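Local coordinates for protein YlmD (Geobacillus stearothermophilus, PDB 6T1B) that catalyses the zinc-dependent phosphorolysis of adenosine, inosine and S-methyl-5'-thioadenosine to the free base and a ribose 1-phosphate, and also deaminates adenosine, at residues 23-29 with 264-270; 73-79 with 116-122; 108-114 with 137-143. One frame throughout, in Å; residues are numbered along the deposited sequence.

Contact 1: residues 23-29 with 264-270; sequences GAVAGLT and MLAFIGR
Phe267 lies over Gly27, its partner in a hydrogen-bonded antiparallel pair. The torsion chi1 of 51° sets its CG between backbone N and carbonyl carbon and swings the ring across to the neighbouring strand. Beyond CB, CG and CD2 lie near Gly27 O, CE2 and CZ by the glycine's carbonyl and alpha carbons, and CD1 near Gly27 N; Phe267 CE1 comes to 3.4 Å from Gly27 N. Gly27 CA makes a CH-pi contact, 4.0 Å from the ring centroid and 26° off its normal. Thr29 CG2 touches CE2 at the ring's edge and Val25 CG1 packs near CE1, while Leu63 and Leu67 of helix 53-67 pack on the same side chain.

Beneath the ring, Gly27 N donates to Phe267 O and Phe267 N to Gly27 O, and Val25 and Gly269 bond each other likewise. At the far end Thr29 N donates to Leu265 O, and Thr29 OG1 takes the nearly straight bond (168°) from Leu265 N at 2.9 Å. Ala26, Leu28, Ala266 and Ile268 share the other face, where Leu28 CD1 meets Ala266 CB at 3.8 Å. This antiparallel pair, its last bond taken over by the Thr29 hydroxyl, joins residues 25-29 to the C-terminal strand within a six-stranded mixed sheet.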
loop_
_atom_site.group_PDB
_atom_site.type_symbol
_atom_site.label_atom_id
_atom_site.label_comp_id
_atom_site.label_asym_id
_atom_site.label_seq_id
_atom_site.Cartn_x
_atom_site.Cartn_y
_atom_site.Cartn_z
ATOM N N GLY A 23 10.796 14.266 -0.500
ATOM C CA GLY A 23 9.988 15.315 -1.096
ATOM C C GLY A 23 8.494 15.072 -1.091
ATOM O O GLY A 23 7.740 15.901 -1.628
ATOM N N ALA A 24 8.041 13.992 -0.471
ATOM C CA ALA A 24 6.635 13.639 -0.468
ATOM C C ALA A 24 6.147 13.465 0.956
ATOM O O ALA A 24 6.926 13.268 1.889
ATOM C CB ALA A 24 6.372 12.347 -1.237
ATOM N N VAL A 25 4.834 13.556 1.095
ATOM C CA VAL A 25 4.135 13.196 2.315
ATOM C C VAL A 25 3.780 11.730 2.123
ATOM O O VAL A 25 2.923 11.413 1.304
ATOM C CB VAL A 25 2.862 14.033 2.466
ATOM C CG1 VAL A 25 2.112 13.662 3.719
ATOM C CG2 VAL A 25 3.180 15.512 2.457
ATOM N N ALA A 26 4.454 10.832 2.839
ATOM C CA ALA A 26 4.307 9.402 2.587
ATOM C C ALA A 26 4.376 8.643 3.904
ATOM O O ALA A 26 5.285 8.874 4.703
ATOM C CB ALA A 26 5.384 8.916 1.610
ATOM N N GLY A 27 3.444 7.725 4.123
ATOM C CA GLY A 27 3.453 6.990 5.364
ATOM C C GLY A 27 2.345 5.964 5.410
ATOM O O GLY A 27 1.644 5.710 4.425
ATOM N N LEU A 28 2.219 5.373 6.597
ATOM C CA LEU A 28 1.185 4.384 6.886
ATOM C C LEU A 28 0.718 4.642 8.317
ATOM O O LEU A 28 1.539 4.822 9.230
ATOM C CB LEU A 28 1.742 2.967 6.808
ATOM C CG LEU A 28 0.776 1.811 7.066
ATOM C CD1 LEU A 28 -0.147 1.569 5.889
ATOM C CD2 LEU A 28 1.512 0.525 7.375
ATOM N N THR A 29 -0.600 4.689 8.511
ATOM C CA THR A 29 -1.105 4.924 9.867
ATOM C C THR A 29 -0.928 3.677 10.734
ATOM O O THR A 29 -0.767 2.568 10.228
ATOM C CB THR A 29 -2.590 5.323 9.842
ATOM O OG1 THR A 29 -3.381 4.317 9.220
ATOM C CG2 THR A 29 -2.782 6.624 9.103
ATOM N N MET A 264 -5.507 0.244 8.199
ATOM C CA MET A 264 -4.599 1.370 8.157
ATOM C C MET A 264 -4.718 2.046 6.787
ATOM O O MET A 264 -5.172 1.440 5.822
ATOM C CB MET A 264 -3.161 0.909 8.324
ATOM C CG MET A 264 -2.799 0.276 9.660
ATOM S SD MET A 264 -3.175 -1.473 9.838
ATOM C CE MET A 264 -1.947 -2.223 8.758
ATOM N N LEU A 265 -4.298 3.306 6.716
ATOM C CA LEU A 265 -4.225 4.012 5.447
ATOM C C LEU A 265 -2.752 4.183 5.093
ATOM O O LEU A 265 -1.976 4.705 5.910
ATOM C CB LEU A 265 -4.829 5.400 5.552
ATOM C CG LEU A 265 -5.170 6.090 4.240
ATOM C CD1 LEU A 265 -6.467 5.476 3.679
ATOM C CD2 LEU A 265 -5.253 7.583 4.402
ATOM N N ALA A 266 -2.389 3.747 3.902
ATOM C CA ALA A 266 -1.137 4.132 3.262
ATOM C C ALA A 266 -1.431 5.347 2.400
ATOM O O ALA A 266 -2.486 5.432 1.758
ATOM C CB ALA A 266 -0.627 3.011 2.364
ATOM N N PHE A 267 -0.499 6.289 2.389
ATOM C CA PHE A 267 -0.762 7.525 1.674
ATOM C C PHE A 267 0.525 8.050 1.072
ATOM O O PHE A 267 1.624 7.822 1.599
ATOM C CB PHE A 267 -1.407 8.582 2.574
ATOM C CG PHE A 267 -0.665 8.807 3.859
ATOM C CD1 PHE A 267 0.361 9.734 3.945
ATOM C CD2 PHE A 267 -0.982 8.068 4.991
ATOM C CE1 PHE A 267 1.039 9.924 5.133
ATOM C CE2 PHE A 267 -0.303 8.272 6.172
ATOM C CZ PHE A 267 0.720 9.175 6.238
ATOM N N ILE A 268 0.387 8.711 -0.067
ATOM C CA ILE A 268 1.505 9.450 -0.652
ATOM C C ILE A 268 0.963 10.614 -1.471
ATOM O O ILE A 268 -0.010 10.478 -2.225
ATOM C CB ILE A 268 2.426 8.523 -1.471
ATOM C CG1 ILE A 268 3.687 9.255 -1.946
ATOM C CG2 ILE A 268 1.699 7.917 -2.685
ATOM C CD1 ILE A 268 4.774 8.319 -2.493
ATOM N N GLY A 269 1.640 11.752 -1.366
ATOM C CA GLY A 269 1.279 12.939 -2.121
ATOM C C GLY A 269 2.369 13.978 -1.982
ATOM O O GLY A 269 3.285 13.824 -1.167
ATOM N N ARG A 270 2.268 15.024 -2.781
ATOM C CA ARG A 270 3.183 16.152 -2.698
ATOM C C ARG A 270 2.408 17.401 -2.341
ATOM O O ARG A 270 1.302 17.615 -2.834
ATOM C CB ARG A 270 3.932 16.321 -4.012
ATOM C CG ARG A 270 4.880 15.170 -4.250
ATOM C CD ARG A 270 5.766 15.369 -5.452
ATOM N NE ARG A 270 5.003 15.528 -6.684
ATOM C CZ ARG A 270 4.872 16.673 -7.348
ATOM N NH1 ARG A 270 5.457 17.778 -6.897
ATOM N NH2 ARG A 270 4.171 16.724 -8.473
#

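Contact 2: residues 73-79 with 116-122. With NOS (inosine), chain B.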
loop_
_atom_site.group_PDB
_atom_site.type_symbol
_atom_site.label_atom_id
_atom_site.label_comp_id
_atom_site.label_asym_id
_atom_site.label_seq_id
_atom_site.Cartn_x
_atom_site.Cartn_y
_atom_site.Cartn_z
ATOM N N ARG A 73 -8.760 16.637 -0.403
ATOM C CA ARG A 73 -7.727 16.479 -1.418
ATOM C C ARG A 73 -7.250 15.039 -1.582
ATOM O O ARG A 73 -6.306 14.793 -2.344
ATOM C CB ARG A 73 -6.545 17.410 -1.117
ATOM C CG ARG A 73 -6.904 18.878 -1.280
ATOM C CD ARG A 73 -5.803 19.790 -0.809
ATOM N NE ARG A 73 -6.332 21.107 -0.469
ATOM C CZ ARG A 73 -5.616 22.077 0.086
ATOM N NH1 ARG A 73 -4.332 21.879 0.365
ATOM N NH2 ARG A 73 -6.187 23.242 0.363
ATOM N N TRP A 74 -7.891 14.081 -0.919
ATOM C CA TRP A 74 -7.477 12.696 -1.033
ATOM C C TRP A 74 -8.177 12.044 -2.222
ATOM O O TRP A 74 -9.288 12.449 -2.598
ATOM C CB TRP A 74 -7.840 11.891 0.210
ATOM C CG TRP A 74 -7.284 12.352 1.506
ATOM C CD1 TRP A 74 -6.637 13.516 1.803
ATOM C CD2 TRP A 74 -7.355 11.599 2.712
ATOM N NE1 TRP A 74 -6.299 13.532 3.152
ATOM C CE2 TRP A 74 -6.745 12.364 3.721
ATOM C CE3 TRP A 74 -7.871 10.342 3.037
ATOM C CZ2 TRP A 74 -6.654 11.902 5.036
ATOM C CZ3 TRP A 74 -7.802 9.914 4.348
ATOM C CH2 TRP A 74 -7.187 10.682 5.315
ATOM N N VAL A 75 -7.561 10.985 -2.768
ATOM C CA VAL A 75 -8.182 10.144 -3.789
ATOM C C VAL A 75 -8.024 8.696 -3.362
ATOM O O VAL A 75 -6.911 8.258 -3.069
ATOM C CB VAL A 75 -7.546 10.340 -5.170
ATOM C CG1 VAL A 75 -8.282 9.490 -6.190
ATOM C CG2 VAL A 75 -7.557 11.795 -5.587
ATOM N N CYS A 76 -9.140 7.969 -3.326
ATOM C CA CYS A 76 -9.205 6.577 -2.929
ATOM C C CYS A 76 -9.729 5.750 -4.098
ATOM O O CYS A 76 -10.359 6.272 -5.034
ATOM C CB CYS A 76 -10.151 6.425 -1.732
ATOM S SG CYS A 76 -9.601 7.327 -0.249
ATOM N N CYS A 77 -9.519 4.443 -4.000
ATOM C CA CYS A 77 -10.008 3.509 -5.006
ATOM C C CYS A 77 -10.691 2.315 -4.362
ATOM O O CYS A 77 -10.603 2.085 -3.157
ATOM C CB CYS A 77 -8.888 3.070 -5.951
ATOM S SG CYS A 77 -7.504 2.205 -5.203
ATOM N N GLU A 78 -11.424 1.579 -5.193
ATOM C CA GLU A 78 -12.286 0.522 -4.694
ATOM C C GLU A 78 -11.498 -0.619 -4.083
ATOM O O GLU A 78 -11.984 -1.268 -3.150
ATOM C CB GLU A 78 -13.147 -0.019 -5.822
ATOM C CG GLU A 78 -14.182 -0.993 -5.374
ATOM C CD GLU A 78 -15.064 -1.490 -6.522
ATOM O OE1 GLU A 78 -15.994 -2.308 -6.217
ATOM O OE2 GLU A 78 -14.890 -1.091 -7.693
ATOM N N GLN A 79 -10.315 -0.922 -4.614
ATOM C CA GLN A 79 -9.453 -2.008 -4.126
ATOM C C GLN A 79 -10.138 -3.370 -4.230
ATOM O O GLN A 79 -10.507 -3.997 -3.237
ATOM C CB GLN A 79 -8.930 -1.719 -2.717
ATOM C CG GLN A 79 -8.069 -0.473 -2.661
ATOM C CD GLN A 79 -7.478 -0.167 -1.296
ATOM O OE1 GLN A 79 -7.610 0.938 -0.787
ATOM N NE2 GLN A 79 -6.769 -1.134 -0.731
ATOM N N GLY A 116 -0.724 18.380 -4.458
ATOM C CA GLY A 116 -2.024 18.669 -3.876
ATOM C C GLY A 116 -3.016 17.533 -3.933
ATOM O O GLY A 116 -4.206 17.748 -3.686
ATOM N N VAL A 117 -2.565 16.313 -4.194
ATOM C CA VAL A 117 -3.419 15.147 -4.371
ATOM C C VAL A 117 -2.837 14.040 -3.501
ATOM O O VAL A 117 -1.724 13.572 -3.758
ATOM C CB VAL A 117 -3.448 14.707 -5.849
ATOM C CG1 VAL A 117 -4.253 13.447 -6.013
ATOM C CG2 VAL A 117 -3.988 15.829 -6.700
ATOM N N LEU A 118 -3.572 13.608 -2.484
ATOM C CA LEU A 118 -3.095 12.564 -1.588
ATOM C C LEU A 118 -3.692 11.236 -2.006
ATOM O O LEU A 118 -4.885 11.003 -1.826
ATOM C CB LEU A 118 -3.431 12.879 -0.127
ATOM C CG LEU A 118 -2.667 11.995 0.863
ATOM C CD1 LEU A 118 -1.200 12.386 0.971
ATOM C CD2 LEU A 118 -3.333 11.973 2.239
ATOM N N LEU A 119 -2.871 10.336 -2.546
ATOM C CA LEU A 119 -3.328 8.993 -2.854
ATOM C C LEU A 119 -3.472 8.258 -1.535
ATOM O O LEU A 119 -2.564 8.314 -0.691
ATOM C CB LEU A 119 -2.310 8.279 -3.741
ATOM C CG LEU A 119 -1.910 9.084 -4.992
ATOM C CD1 LEU A 119 -0.891 8.267 -5.776
ATOM C CD2 LEU A 119 -3.059 9.465 -5.841
ATOM N N ALA A 120 -4.568 7.531 -1.354
ATOM C CA ALA A 120 -4.892 6.972 -0.050
ATOM C C ALA A 120 -5.541 5.608 -0.247
ATOM O O ALA A 120 -6.655 5.517 -0.782
ATOM C CB ALA A 120 -5.813 7.939 0.697
ATOM N N LEU A 121 -4.853 4.547 0.209
ATOM C CA LEU A 121 -5.311 3.172 0.074
ATOM C C LEU A 121 -5.285 2.474 1.442
ATOM O O LEU A 121 -4.453 2.803 2.297
ATOM C CB LEU A 121 -4.461 2.388 -0.943
ATOM C CG LEU A 121 -4.804 2.594 -2.420
ATOM C CD1 LEU A 121 -4.438 3.924 -3.057
ATOM C CD2 LEU A 121 -4.182 1.456 -3.240
ATOM N N CYS A 122 -6.195 1.519 1.625
ATOM C CA CYS A 122 -6.374 0.849 2.898
ATOM C C CYS A 122 -5.694 -0.505 2.934
ATOM O O CYS A 122 -5.704 -1.225 1.922
ATOM C CB CYS A 122 -7.865 0.639 3.139
ATOM S SG CYS A 122 -8.760 2.133 3.605
HETATM N N9 NOS B . -11.816 -2.208 2.435
HETATM C C4 NOS B . -11.497 -1.060 1.812
HETATM N N3 NOS B . -10.736 -0.744 0.580
HETATM C C2 NOS B . -10.613 0.623 0.158
HETATM N N1 NOS B . -11.209 1.693 0.906
HETATM C C6 NOS B . -11.945 1.451 2.088
HETATM O O6 NOS B . -12.408 2.390 2.675
HETATM C C5 NOS B . -12.062 -0.025 2.519
HETATM N N7 NOS B . -12.641 -0.542 3.558
HETATM C C8 NOS B . -12.516 -1.866 3.523
HETATM C "C5'" NOS B . -7.906 -3.538 1.235
HETATM O "O5'" NOS B . -6.792 -4.127 1.898
HETATM C "C4'" NOS B . -9.164 -4.331 1.480
HETATM O "O4'" NOS B . -9.985 -3.603 2.420
HETATM C "C1'" NOS B . -11.307 -3.498 1.933
HETATM C "C2'" NOS B . -11.227 -3.668 0.419
HETATM O "O2'" NOS B . -12.437 -4.220 -0.083
HETATM C "C3'" NOS B . -10.033 -4.609 0.252
HETATM O "O3'" NOS B . -10.487 -5.972 0.297
HETATM O O HOH W 1 -8.446 3.545 -1.503
#
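Gln79 OE1 is gripped twice: Cys122 N donates to it at 2.9 Å, in the carbonyl plane and on a lone pair, and a water bonded to Cys77 N and Ala120 O also reaches it. The other half of the amide answers the same residue, Gln79 NE2 donating a hydrogen bond to Cys122 O at 2.9 Å. With both bonds made to one backbone residue, the amide is fixed in its flip and its rotation. Cys122 O is shared in turn, accepting from inosine O5' at 3.1 Å. Gln79 OE1 also approaches C2 of the base, 3.2 Å away, while Cys122 SG lies near C6 and N1 of the purine.

Away from the ligand the segments run as parallel strands. Arg73 O receives Leu118 N, Leu118 O receives Val75 N, and Val75 O receives Ala120 N. Beyond this the chains part, and the water fills in between Cys77 and Ala120. On one side of the pair Leu118 CD2 sits over the five-membered ring of Trp74, 3.6 Å from its centroid and 16° off the normal; chi1 of -166° places Leu118 CG opposite its own backbone N, and the two side chains run alongside each other. Trp74 NE1 is bound by Phe69 O. On the other face of the pair, away from Trp74 and Leu118, Val75 CG2 meets Val117 CG1.

This part of the pocket thus offers a backbone carbonyl, Cys122 O, to the ribose: Gln79 ties its loop to the end of strand 118-123 and probably steadies that oxygen, which accepts from O5', while Leu47 N and Arg263 NE supply further bonds to the nucleoside.

Contact 3: residues 108-114 with 137-143. With NOS (inosine), chain B.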
loop_
_atom_site.group_PDB
_atom_site.type_symbol
_atom_site.label_atom_id
_atom_site.label_comp_id
_atom_site.label_asym_id
_atom_site.label_seq_id
_atom_site.Cartn_x
_atom_site.Cartn_y
_atom_site.Cartn_z
ATOM N N ASP A 108 -6.764 -1.068 -8.016
ATOM C CA ASP A 108 -6.015 -1.329 -6.815
ATOM C C ASP A 108 -4.741 -0.503 -6.732
ATOM O O ASP A 108 -3.964 -0.685 -5.791
ATOM C CB ASP A 108 -5.705 -2.832 -6.700
ATOM C CG ASP A 108 -6.934 -3.612 -6.295
ATOM O OD1 ASP A 108 -7.774 -3.856 -7.196
ATOM O OD2 ASP A 108 -7.045 -3.866 -5.071
ATOM N N GLY A 109 -4.521 0.399 -7.665
ATOM C CA GLY A 109 -3.417 1.319 -7.538
ATOM C C GLY A 109 -3.767 2.621 -8.216
ATOM O O GLY A 109 -4.622 2.682 -9.105
ATOM N N LEU A 110 -3.058 3.667 -7.799
ATOM C CA LEU A 110 -3.273 5.006 -8.308
ATOM C C LEU A 110 -1.918 5.663 -8.499
ATOM O O LEU A 110 -0.956 5.333 -7.796
ATOM C CB LEU A 110 -4.045 5.882 -7.318
ATOM C CG LEU A 110 -5.443 5.414 -6.956
ATOM C CD1 LEU A 110 -6.016 6.248 -5.826
ATOM C CD2 LEU A 110 -6.336 5.409 -8.172
ATOM N N TYR A 111 -1.845 6.613 -9.426
ATOM C CA TYR A 111 -0.658 7.454 -9.475
ATOM C C TYR A 111 -1.040 8.849 -9.931
ATOM O O TYR A 111 -2.092 9.047 -10.540
ATOM C CB TYR A 111 0.459 6.897 -10.355
ATOM C CG TYR A 111 0.244 6.873 -11.845
ATOM C CD1 TYR A 111 0.691 7.915 -12.648
ATOM C CD2 TYR A 111 -0.323 5.770 -12.459
ATOM C CE1 TYR A 111 0.550 7.868 -14.020
ATOM C CE2 TYR A 111 -0.457 5.726 -13.824
ATOM C CZ TYR A 111 -0.029 6.761 -14.594
ATOM O OH TYR A 111 -0.170 6.682 -15.965
ATOM N N THR A 112 -0.172 9.822 -9.651
ATOM C CA THR A 112 -0.404 11.181 -10.107
ATOM C C THR A 112 0.925 11.897 -10.284
ATOM O O THR A 112 1.901 11.619 -9.571
ATOM C CB THR A 112 -1.290 11.956 -9.123
ATOM O OG1 THR A 112 -1.627 13.245 -9.641
ATOM C CG2 THR A 112 -0.598 12.139 -7.773
ATOM N N ASP A 113 0.946 12.832 -11.218
ATOM C CA ASP A 113 2.087 13.719 -11.372
ATOM C C ASP A 113 1.788 15.140 -10.903
ATOM O O ASP A 113 2.585 16.045 -11.120
ATOM C CB ASP A 113 2.650 13.678 -12.799
ATOM C CG ASP A 113 1.700 14.240 -13.831
ATOM O OD1 ASP A 113 0.612 14.686 -13.456
ATOM O OD2 ASP A 113 2.052 14.230 -15.035
ATOM N N GLU A 114 0.682 15.332 -10.183
ATOM C CA GLU A 114 0.295 16.640 -9.687
ATOM C C GLU A 114 0.519 16.727 -8.187
ATOM O O GLU A 114 0.401 15.729 -7.476
ATOM C CB GLU A 114 -1.180 16.929 -10.005
ATOM C CG GLU A 114 -1.481 16.867 -11.488
ATOM C CD GLU A 114 -2.879 17.298 -11.867
ATOM O OE1 GLU A 114 -3.171 17.260 -13.081
ATOM O OE2 GLU A 114 -3.683 17.668 -10.986
ATOM N N GLY A 137 8.256 14.303 -10.551
ATOM C CA GLY A 137 7.093 14.656 -9.765
ATOM C C GLY A 137 5.979 13.631 -9.802
ATOM O O GLY A 137 4.819 13.985 -9.583
ATOM N N LEU A 138 6.295 12.346 -9.985
ATOM C CA LEU A 138 5.313 11.273 -9.968
ATOM C C LEU A 138 5.338 10.584 -8.619
ATOM O O LEU A 138 6.421 10.329 -8.060
ATOM C CB LEU A 138 5.619 10.211 -11.028
ATOM C CG LEU A 138 5.086 10.498 -12.422
ATOM C CD1 LEU A 138 5.845 9.748 -13.492
ATOM C CD2 LEU A 138 3.602 10.130 -12.442
ATOM N N VAL A 139 4.153 10.284 -8.108
ATOM C CA VAL A 139 4.021 9.402 -6.961
ATOM C C VAL A 139 2.968 8.365 -7.321
ATOM O O VAL A 139 2.022 8.652 -8.074
ATOM C CB VAL A 139 3.647 10.139 -5.651
ATOM C CG1 VAL A 139 4.762 11.080 -5.222
ATOM C CG2 VAL A 139 2.296 10.869 -5.778
ATOM N N GLY A 140 3.093 7.178 -6.730
ATOM C CA GLY A 140 2.123 6.127 -6.956
ATOM C C GLY A 140 1.980 5.273 -5.722
ATOM O O GLY A 140 2.873 5.234 -4.861
ATOM N N LEU A 141 0.862 4.552 -5.671
ATOM C CA LEU A 141 0.610 3.675 -4.541
ATOM C C LEU A 141 -0.241 2.520 -5.029
ATOM O O LEU A 141 -1.284 2.721 -5.675
ATOM C CB LEU A 141 -0.115 4.454 -3.429
ATOM C CG LEU A 141 -0.446 3.716 -2.138
ATOM C CD1 LEU A 141 0.754 3.074 -1.491
ATOM C CD2 LEU A 141 -1.122 4.718 -1.185
ATOM N N ALA A 142 0.172 1.304 -4.692
ATOM C CA ALA A 142 -0.533 0.096 -5.095
ATOM C C ALA A 142 -0.756 -0.834 -3.918
ATOM O O ALA A 142 0.044 -0.879 -2.980
ATOM C CB ALA A 142 0.238 -0.648 -6.200
ATOM N N HIS A 143 -1.859 -1.578 -4.008
ATOM C CA HIS A 143 -2.321 -2.545 -3.022
ATOM C C HIS A 143 -2.121 -3.922 -3.634
ATOM O O HIS A 143 -2.761 -4.259 -4.633
ATOM C CB HIS A 143 -3.804 -2.244 -2.760
ATOM C CG HIS A 143 -4.582 -3.353 -2.145
ATOM N ND1 HIS A 143 -5.540 -4.054 -2.846
ATOM C CD2 HIS A 143 -4.625 -3.830 -0.874
ATOM C CE1 HIS A 143 -6.107 -4.940 -2.053
ATOM N NE2 HIS A 143 -5.583 -4.816 -0.840
HETATM N N9 NOS B . -11.816 -2.208 2.435
HETATM C C4 NOS B . -11.497 -1.060 1.812
HETATM N N3 NOS B . -10.736 -0.744 0.580
HETATM C C2 NOS B . -10.613 0.623 0.158
HETATM N N1 NOS B . -11.209 1.693 0.906
HETATM C C6 NOS B . -11.945 1.451 2.088
HETATM O O6 NOS B . -12.408 2.390 2.675
HETATM C C5 NOS B . -12.062 -0.025 2.519
HETATM N N7 NOS B . -12.641 -0.542 3.558
HETATM C C8 NOS B . -12.516 -1.866 3.523
HETATM C "C5'" NOS B . -7.906 -3.538 1.235
HETATM O "O5'" NOS B . -6.792 -4.127 1.898
HETATM C "C4'" NOS B . -9.164 -4.331 1.480
HETATM O "O4'" NOS B . -9.985 -3.603 2.420
HETATM C "C1'" NOS B . -11.307 -3.498 1.933
HETATM C "C2'" NOS B . -11.227 -3.668 0.419
HETATM O "O2'" NOS B . -12.437 -4.220 -0.083
HETATM C "C3'" NOS B . -10.033 -4.609 0.252
HETATM O "O3'" NOS B . -10.487 -5.972 0.297
HETATM O O HOH W 2 2.747 13.892 -7.510
#
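Asp108 and His143 are joined by two hydrogen bonds, one through side chains and one through backbone. His143 ND1 donates to Asp108 OD2 at 2.7 Å; OD2 accepts through its anti lone pair and lies near the imidazole plane, and the carboxylate and ring planes are only 17° apart. With chi1 at 161°, the His143 ring stands opposite its backbone N and presents ND1 to the aspartate, leaving NE2 for the zinc ion. His143 N bonds Asp108 O at 2.9 Å. The carboxylate has further donors, His81 N at OD2 and Gly82 N at OD1, which should fix its rotation.

The remaining backbone bonds are antiparallel: Leu110 and Leu141 bond each other in both directions, as do Thr112 and Val139. Tyr111 faces Gly140 between these two pairs, and Gly109 faces Ala142 between Asp108-His143 and Leu110-Leu141; both are non-hydrogen-bonded pairs, their alpha carbons 4.0 Å apart. At the end away from the zinc Thr112 OG1 accepts from Glu114 N, forming an ST turn, and a water lies between Glu114 O and Gly137 O.

Apolar contacts are fewer. Leu138 CD2 touches Tyr111 CD1 at 3.7 Å, the side chains running side by side, with Asp113 CB near the same methyl. The phenol hydroxyl of Tyr111 bonds Glu165. On the opposite face Thr112 CG2 meets Val139 CG2 at 3.7 Å.

His143 NE2 also lies 3.1 Å from inosine O5'. With His81 and Cys126 it binds the catalytic zinc ion, so the strand pair ends in a metal site with a second-shell His-carboxylate hydrogen bond.

Contacts 1 and 2 belong to one sheet, in which strand 264-269 lies between strands 25-29 and 118-123; Ala266 N is 2.8 Å from Leu121 O, a probable hydrogen bond. Contact 3 lies in the second mixed sheet and packs against the first: Ala266 O approaches Leu141 CD2 at 3.3 Å, and Val75 O approaches Leu110 CD1 at 3.5 Å. The two sheets come together at the active site, where Gln79 NE2 of contact 2 is 3.4 Å from His143 CG of contact 3. Both reach O5' of inosine, and contact 2 also lines the base, whereas contact 1 stands farther back, the side chain of Leu265 about 7 Å from the nucleoside.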